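Local coordinates for protein Alpha/beta fold hydrolase (Pseudomonas aeruginosa, PDB 6I8W) that degrades membrane phospholipids as a membrane phospholipase A and bacterial virulence factor, and may also hydrolyse monoacylglycerols, at residues A[142-147]-A[157-162]; A[238-243]-A[266-271]. One frame throughout, in Å; residues are numbered along the deposited sequence.

Contact 1 of 2, residues A[142-147]-A[157-162]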
ATOM      1  N   ILE A 142     -10.155   0.295   2.019  1.00 36.21           N
ATOM      2  CA  ILE A 142     -10.154   0.258   3.481  1.00 35.21           C
ATOM      3  C   ILE A 142     -10.253   1.663   4.112  1.00 36.24           C
ATOM      4  O   ILE A 142     -11.016   1.878   5.054  1.00 34.28           O
ATOM      5  CB  ILE A 142      -8.866  -0.440   3.983  1.00 39.09           C
ATOM      6  CG1 ILE A 142      -8.911  -1.946   3.658  1.00 37.05           C
ATOM      7  CG2 ILE A 142      -8.640  -0.184   5.475  1.00 32.34           C
ATOM      8  CD1 ILE A 142      -7.522  -2.619   3.712  1.00 34.50           C
ATOM      9  N   ALA A 143      -9.472   2.611   3.598  1.00 30.86           N
ATOM     10  CA  ALA A 143      -9.490   3.982   4.118  1.00 33.57           C
ATOM     11  C   ALA A 143     -10.866   4.622   3.962  1.00 33.88           C
ATOM     12  O   ALA A 143     -11.333   5.342   4.839  1.00 34.76           O
ATOM     13  CB  ALA A 143      -8.454   4.840   3.415  1.00 30.10           C
ATOM     14  N   ALA A 144     -11.504   4.385   2.823  1.00 32.13           N
ATOM     15  CA  ALA A 144     -12.827   4.961   2.601  1.00 36.31           C
ATOM     16  C   ALA A 144     -13.823   4.439   3.639  1.00 43.34           C
ATOM     17  O   ALA A 144     -14.638   5.203   4.153  1.00 39.05           O
ATOM     18  CB  ALA A 144     -13.317   4.664   1.192  1.00 43.36           C
ATOM     19  N   LEU A 145     -13.743   3.151   3.975  1.00 41.35           N
ATOM     20  CA  LEU A 145     -14.676   2.586   4.959  1.00 46.33           C
ATOM     21  C   LEU A 145     -14.416   3.134   6.362  1.00 41.12           C
ATOM     22  O   LEU A 145     -15.350   3.387   7.117  1.00 42.38           O
ATOM     23  CB  LEU A 145     -14.609   1.056   4.975  1.00 42.39           C
ATOM     24  CG  LEU A 145     -15.192   0.383   3.736  1.00 44.48           C
ATOM     25  CD1 LEU A 145     -14.960  -1.124   3.805  1.00 51.47           C
ATOM     26  CD2 LEU A 145     -16.679   0.717   3.573  1.00 45.50           C
ATOM     27  N   TYR A 146     -13.147   3.303   6.709  1.00 36.92           N
ATOM     28  CA  TYR A 146     -12.775   3.935   7.970  1.00 35.28           C
ATOM     29  C   TYR A 146     -13.427   5.324   8.054  1.00 38.88           C
ATOM     30  O   TYR A 146     -14.082   5.655   9.049  1.00 39.36           O
ATOM     31  CB  TYR A 146     -11.239   4.016   8.064  1.00 36.28           C
ATOM     32  CG  TYR A 146     -10.615   4.479   9.376  1.00 37.36           C
ATOM     33  CD1 TYR A 146     -11.358   5.090  10.376  1.00 47.41           C
ATOM     34  CD2 TYR A 146      -9.251   4.327   9.588  1.00 40.26           C
ATOM     35  CE1 TYR A 146     -10.757   5.521  11.560  1.00 43.88           C
ATOM     36  CE2 TYR A 146      -8.648   4.745  10.761  1.00 39.01           C
ATOM     37  CZ  TYR A 146      -9.401   5.348  11.738  1.00 43.93           C
ATOM     38  OH  TYR A 146      -8.782   5.763  12.899  1.00 42.77           O
ATOM     39  N   ALA A 147     -13.256   6.124   7.002  1.00 40.83           N
ATOM     40  CA  ALA A 147     -13.811   7.479   6.962  1.00 43.76           C
ATOM     41  C   ALA A 147     -15.338   7.488   7.045  1.00 48.04           C
ATOM     42  O   ALA A 147     -15.925   8.408   7.618  1.00 47.34           O
ATOM     43  CB  ALA A 147     -13.348   8.216   5.692  1.00 36.36           C
ATOM     44  N   LEU A 157      -9.323  12.598   3.632  1.00 36.31           N
ATOM     45  CA  LEU A 157      -9.194  11.282   3.029  1.00 34.47           C
ATOM     46  C   LEU A 157      -8.613  11.433   1.636  1.00 34.48           C
ATOM     47  O   LEU A 157      -9.071  12.259   0.854  1.00 34.33           O
ATOM     48  CB  LEU A 157     -10.553  10.596   2.969  1.00 30.67           C
ATOM     49  CG  LEU A 157     -10.639   9.297   2.166  1.00 28.36           C
ATOM     50  CD1 LEU A 157      -9.810   8.197   2.845  1.00 25.26           C
ATOM     51  CD2 LEU A 157     -12.106   8.880   2.027  1.00 31.55           C
ATOM     52  N   ALA A 158      -7.589  10.651   1.331  1.00 32.94           N
ATOM     53  CA  ALA A 158      -7.024  10.641  -0.007  1.00 30.56           C
ATOM     54  C   ALA A 158      -7.125   9.223  -0.534  1.00 33.89           C
ATOM     55  O   ALA A 158      -6.581   8.276   0.053  1.00 29.28           O
ATOM     56  CB  ALA A 158      -5.556  11.135  -0.008  1.00 24.65           C
ATOM     57  N   LEU A 159      -7.841   9.089  -1.636  1.00 29.23           N
ATOM     58  CA  LEU A 159      -8.042   7.803  -2.274  1.00 31.75           C
ATOM     59  C   LEU A 159      -7.161   7.793  -3.500  1.00 31.27           C
ATOM     60  O   LEU A 159      -7.419   8.500  -4.464  1.00 30.10           O
ATOM     61  CB  LEU A 159      -9.521   7.591  -2.630  1.00 32.84           C
ATOM     62  CG  LEU A 159     -10.448   7.570  -1.415  1.00 36.84           C
ATOM     63  CD1 LEU A 159     -11.929   7.457  -1.832  1.00 35.21           C
ATOM     64  CD2 LEU A 159     -10.056   6.403  -0.495  1.00 31.31           C
ATOM     65  N   ILE A 160      -6.091   7.016  -3.438  1.00 28.68           N
ATOM     66  CA  ILE A 160      -5.128   6.994  -4.519  1.00 29.60           C
ATOM     67  C   ILE A 160      -5.332   5.717  -5.322  1.00 34.34           C
ATOM     68  O   ILE A 160      -4.869   4.649  -4.913  1.00 30.23           O
ATOM     69  CB  ILE A 160      -3.685   7.093  -3.961  1.00 30.98           C
ATOM     70  CG1 ILE A 160      -3.545   8.401  -3.153  1.00 29.23           C
ATOM     71  CG2 ILE A 160      -2.643   7.016  -5.099  1.00 29.20           C
ATOM     72  CD1 ILE A 160      -2.217   8.560  -2.416  1.00 33.10           C
ATOM     73  N   ASP A 161      -6.040   5.827  -6.446  1.00 29.77           N
ATOM     74  CA  ASP A 161      -6.368   4.649  -7.248  1.00 32.60           C
ATOM     75  C   ASP A 161      -6.986   3.558  -6.368  1.00 35.66           C
ATOM     76  O   ASP A 161      -6.513   2.426  -6.353  1.00 35.33           O
ATOM     77  CB  ASP A 161      -5.110   4.107  -7.955  1.00 29.13           C
ATOM     78  CG  ASP A 161      -4.425   5.163  -8.817  1.00 33.59           C
ATOM     79  OD1 ASP A 161      -3.902   6.145  -8.238  1.00 32.57           O
ATOM     80  OD2 ASP A 161      -4.398   5.019 -10.065  1.00 32.48           O
ATOM     81  N   ASN A 162      -8.030   3.907  -5.628  1.00 34.63           N
ATOM     82  CA  ASN A 162      -8.649   2.977  -4.683  1.00 36.77           C
ATOM     83  C   ASN A 162      -9.522   1.930  -5.359  1.00 38.30           C
ATOM     84  O   ASN A 162     -10.116   2.203  -6.393  1.00 33.90           O
ATOM     85  CB  ASN A 162      -9.507   3.743  -3.681  1.00 32.01           C
ATOM     86  CG  ASN A 162     -10.652   4.475  -4.350  1.00 37.47           C
ATOM     87  OD1 ASN A 162     -10.447   5.471  -5.048  1.00 35.86           O
ATOM     88  ND2 ASN A 162     -11.867   3.999  -4.132  1.00 36.76           N
TER

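Contact 2 of 2, residues A[238-243]-A[266-271]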
ATOM      1  N   PRO A 238     -19.129  -2.990  -1.641  1.00 52.34           N
ATOM      2  CA  PRO A 238     -19.261  -1.844  -2.548  1.00 52.34           C
ATOM      3  C   PRO A 238     -19.151  -0.520  -1.804  1.00 47.28           C
ATOM      4  O   PRO A 238     -19.739  -0.362  -0.736  1.00 51.25           O
ATOM      5  CB  PRO A 238     -20.659  -2.025  -3.146  1.00 55.62           C
ATOM      6  CG  PRO A 238     -21.382  -2.924  -2.185  1.00 59.08           C
ATOM      7  CD  PRO A 238     -20.346  -3.824  -1.603  1.00 52.71           C
ATOM      8  N   LEU A 239     -18.395   0.422  -2.356  1.00 50.32           N
ATOM      9  CA  LEU A 239     -18.272   1.740  -1.751  1.00 46.06           C
ATOM     10  C   LEU A 239     -19.409   2.697  -2.111  1.00 53.47           C
ATOM     11  O   LEU A 239     -19.657   3.663  -1.385  1.00 54.73           O
ATOM     12  CB  LEU A 239     -16.953   2.387  -2.156  1.00 42.72           C
ATOM     13  CG  LEU A 239     -15.704   1.888  -1.441  1.00 42.33           C
ATOM     14  CD1 LEU A 239     -14.506   2.673  -1.937  1.00 34.73           C
ATOM     15  CD2 LEU A 239     -15.870   2.029   0.069  1.00 40.34           C
ATOM     16  N   GLU A 240     -20.079   2.448  -3.237  1.00 53.06           N
ATOM     17  CA  GLU A 240     -21.104   3.372  -3.726  1.00 52.29           C
ATOM     18  C   GLU A 240     -22.145   3.745  -2.651  1.00 55.37           C
ATOM     19  O   GLU A 240     -22.490   4.915  -2.526  1.00 55.78           O
ATOM     20  CB  GLU A 240     -21.796   2.809  -4.974  1.00 62.63           C
ATOM     21  CG  GLU A 240     -20.930   2.823  -6.232  1.00 62.61           C
ATOM     22  CD  GLU A 240     -20.089   1.558  -6.402  1.00 64.02           C
ATOM     23  OE1 GLU A 240     -19.961   0.771  -5.435  1.00 62.10           O
ATOM     24  OE2 GLU A 240     -19.564   1.346  -7.517  1.00 59.17           O
ATOM     25  N   PRO A 241     -22.643   2.766  -1.863  1.00 56.94           N
ATOM     26  CA  PRO A 241     -23.572   3.188  -0.803  1.00 60.62           C
ATOM     27  C   PRO A 241     -22.900   3.861   0.410  1.00 58.07           C
ATOM     28  O   PRO A 241     -23.607   4.393   1.259  1.00 60.86           O
ATOM     29  CB  PRO A 241     -24.234   1.871  -0.366  1.00 64.54           C
ATOM     30  CG  PRO A 241     -23.893   0.867  -1.432  1.00 63.99           C
ATOM     31  CD  PRO A 241     -22.554   1.295  -1.936  1.00 54.71           C
ATOM     32  N   GLU A 242     -21.576   3.800   0.516  1.00 50.64           N
ATOM     33  CA  GLU A 242     -20.888   4.292   1.713  1.00 53.72           C
ATOM     34  C   GLU A 242     -20.318   5.702   1.560  1.00 52.27           C
ATOM     35  O   GLU A 242     -20.281   6.471   2.523  1.00 52.41           O
ATOM     36  CB  GLU A 242     -19.757   3.326   2.118  1.00 53.74           C
ATOM     37  CG  GLU A 242     -20.168   1.836   2.200  1.00 54.42           C
ATOM     38  CD  GLU A 242     -21.374   1.591   3.100  1.00 67.36           C
ATOM     39  OE1 GLU A 242     -21.504   2.290   4.127  1.00 70.86           O
ATOM     40  OE2 GLU A 242     -22.180   0.675   2.791  1.00 64.89           O
ATOM     41  N   LEU A 243     -19.864   6.035   0.355  1.00 48.46           N
ATOM     42  CA  LEU A 243     -19.247   7.339   0.099  1.00 48.35           C
ATOM     43  C   LEU A 243     -20.086   8.545   0.557  1.00 53.12           C
ATOM     44  O   LEU A 243     -19.521   9.491   1.096  1.00 49.64           O
ATOM     45  CB  LEU A 243     -18.918   7.478  -1.387  1.00 50.04           C
ATOM     46  CG  LEU A 243     -17.895   6.474  -1.904  1.00 53.11           C
ATOM     47  CD1 LEU A 243     -17.739   6.579  -3.401  1.00 56.60           C
ATOM     48  CD2 LEU A 243     -16.568   6.719  -1.217  1.00 48.99           C
ATOM     49  N   ILE A 266     -13.412   7.589 -10.988  1.00 40.05           N
ATOM     50  CA  ILE A 266     -13.594   8.935 -10.438  1.00 39.69           C
ATOM     51  C   ILE A 266     -14.996   9.477 -10.739  1.00 45.50           C
ATOM     52  O   ILE A 266     -15.608  10.140  -9.902  1.00 48.30           O
ATOM     53  CB  ILE A 266     -12.517   9.902 -10.974  1.00 41.92           C
ATOM     54  CG1 ILE A 266     -11.191   9.648 -10.252  1.00 38.31           C
ATOM     55  CG2 ILE A 266     -12.915  11.379 -10.758  1.00 40.69           C
ATOM     56  CD1 ILE A 266     -10.035  10.403 -10.838  1.00 41.04           C
ATOM     57  N   GLU A 267     -15.513   9.169 -11.923  1.00 41.21           N
ATOM     58  CA  GLU A 267     -16.851   9.622 -12.306  1.00 52.91           C
ATOM     59  C   GLU A 267     -17.938   8.950 -11.465  1.00 54.37           C
ATOM     60  O   GLU A 267     -18.999   9.518 -11.250  1.00 54.22           O
ATOM     61  CB  GLU A 267     -17.101   9.382 -13.800  1.00 64.11           C
ATOM     62  CG  GLU A 267     -15.965   9.846 -14.713  1.00 79.50           C
ATOM     63  CD  GLU A 267     -15.689  11.347 -14.611  1.00 97.63           C
ATOM     64  OE1 GLU A 267     -16.606  12.115 -14.241  1.00104.50           O
ATOM     65  OE2 GLU A 267     -14.549  11.763 -14.908  1.00105.13           O
ATOM     66  N   VAL A 268     -17.670   7.745 -10.974  1.00 50.78           N
ATOM     67  CA  VAL A 268     -18.611   7.088 -10.073  1.00 52.29           C
ATOM     68  C   VAL A 268     -18.599   7.795  -8.715  1.00 51.17           C
ATOM     69  O   VAL A 268     -19.645   8.056  -8.139  1.00 44.83           O
ATOM     70  CB  VAL A 268     -18.277   5.594  -9.879  1.00 51.04           C
ATOM     71  CG1 VAL A 268     -19.104   4.993  -8.747  1.00 50.12           C
ATOM     72  CG2 VAL A 268     -18.490   4.826 -11.180  1.00 59.41           C
ATOM     73  N   MET A 269     -17.409   8.118  -8.217  1.00 45.97           N
ATOM     74  CA  MET A 269     -17.261   8.591  -6.845  1.00 43.63           C
ATOM     75  C   MET A 269     -17.562  10.069  -6.642  1.00 45.82           C
ATOM     76  O   MET A 269     -18.044  10.480  -5.583  1.00 46.07           O
ATOM     77  CB  MET A 269     -15.840   8.295  -6.355  1.00 41.85           C
ATOM     78  CG  MET A 269     -15.563   6.806  -6.214  1.00 37.11           C
ATOM     79  SD  MET A 269     -13.939   6.530  -5.479  1.00 41.10           S
ATOM     80  CE  MET A 269     -12.862   6.999  -6.830  1.00 38.46           C
ATOM     81  N   ARG A 270     -17.205  10.873  -7.633  1.00 44.20           N
ATOM     82  CA  ARG A 270     -17.326  12.320  -7.511  1.00 50.37           C
ATOM     83  C   ARG A 270     -18.744  12.790  -7.103  1.00 48.86           C
ATOM     84  O   ARG A 270     -18.869  13.507  -6.108  1.00 49.24           O
ATOM     85  CB  ARG A 270     -16.868  12.967  -8.815  1.00 54.54           C
ATOM     86  CG  ARG A 270     -16.494  14.398  -8.707  1.00 63.42           C
ATOM     87  CD  ARG A 270     -15.777  14.811  -9.972  1.00 61.28           C
ATOM     88  NE  ARG A 270     -16.121  16.170 -10.345  1.00 61.93           N
ATOM     89  CZ  ARG A 270     -16.121  16.620 -11.592  1.00 61.90           C
ATOM     90  NH1 ARG A 270     -15.795  15.811 -12.597  1.00 62.64           N
ATOM     91  NH2 ARG A 270     -16.454  17.876 -11.831  1.00 61.35           N
ATOM     92  N   PRO A 271     -19.811  12.361  -7.827  1.00 47.84           N
ATOM     93  CA  PRO A 271     -21.178  12.760  -7.441  1.00 54.65           C
ATOM     94  C   PRO A 271     -21.611  12.269  -6.062  1.00 58.47           C
ATOM     95  O   PRO A 271     -22.577  12.787  -5.503  1.00 56.47           O
ATOM     96  CB  PRO A 271     -22.070  12.092  -8.502  1.00 57.03           C
ATOM     97  CG  PRO A 271     -21.177  11.724  -9.608  1.00 59.88           C
ATOM     98  CD  PRO A 271     -19.836  11.458  -8.992  1.00 53.30           C
TER

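Contact 1 of 2, residues A[142-147]-A[157-162]
Ala-143 O accepts the helical hydrogen bond of Ala-147 N at 3.0 Å and also takes part in the contact. Leu-157 CD1 rests 3.8 Å from Ala-143 O. No hydrogen bond crosses between the segments; their side chains meet through methyl groups. The two methyls of Leu-157 divide the helix surface. CD1 meets Ala-143 CB at 3.7 Å. CD2 lies 3.9 Å from Ala-147 CB and 4.0 Å from Ala-144 CA, so the fork sits over three alanines. With CG anti to the backbone N (chi1 171°), Leu-157 sends both branches up to the helix. The small alanines let the helix axis come within 8.7 Å of the strand axis, and the two run nearly antiparallel, at 157°. This is the return half of a beta-alpha-beta crossover in the alpha/beta hydrolase fold: strand 131-136, helix 138-149, then strand 154-160. Ala-143 also touches the likely nucleophile elbow, at the turn into the helix. Further along the strand, Leu-159 starts off to one side and curves back. Its CG lies beside the backbone N, which brings CD2 within 4.1 Å of Ala-144 CB. Leu-159 also packs on Leu-252, and Leu-157 on Leu-133 and Thr-250, from the strands flanking 154-160.

Contact 2 of 2, residues A[238-243]-A[266-271]
Val-268 meets the bent side chain of Glu-240. Its CG1, anti to the backbone N (chi1 169°), lies 3.8 Å from Glu-240 CG, and the two side chains cross at a slant. The same methyl is 3.9 Å from Glu-240 OE2, a van der Waals touch. That oxygen is held by a hydrogen bond from Met-166 N, and the bend at chi2 (89°) turns the carboxylate aside from the valine, so that of its atoms only OE2 comes close to CG1. Met-269 comes next. Its CG is 3.6 Å from Leu-243 CD1, and its CB is 3.9 Å from the same methyl. Val-268 and Met-269 belong to helix 265-269, which links the parallel neighbours 250-255 and 276-281 in the sheet of the alpha/beta hydrolase fold. The end of Met-269 leads inward, past Leu-252 and Trp-254 of strand 250-255. Arg-270 N bonds to Ile-266 O at 2.9 Å. Pro-271 touches a bound carbon dioxide. On the facing loop, Leu-239 O accepts two backbone bonds, from Glu-242 N at 2.7 Å and Leu-243 N at 2.9 Å.

Overall arrangement
Contact 1 closes before contact 2 opens along the chain, and their centres are 11 Å apart. Leu-239 is one bridge between them. Its CD2 packs on Ala-144 CB and on Leu-145 CD2, each at 3.8 Å, and its CD1 lies 3.7 Å from Asn-162 ND2. Asn-162 is the other bridge, with OD1 3.4 Å from Met-269 CE. Contact 1 is the nearer to the probable catalytic site, a likely triad of Ser-137, Asp-258 and His-286. Asp-161, just after its strand, touches His-286. Contact 2 sits further out, beside a carbon dioxide site completed by Leu-272, Leu-273 and Lys-274. The side chain of Leu-159 is about 13 Å from bound myristic acid.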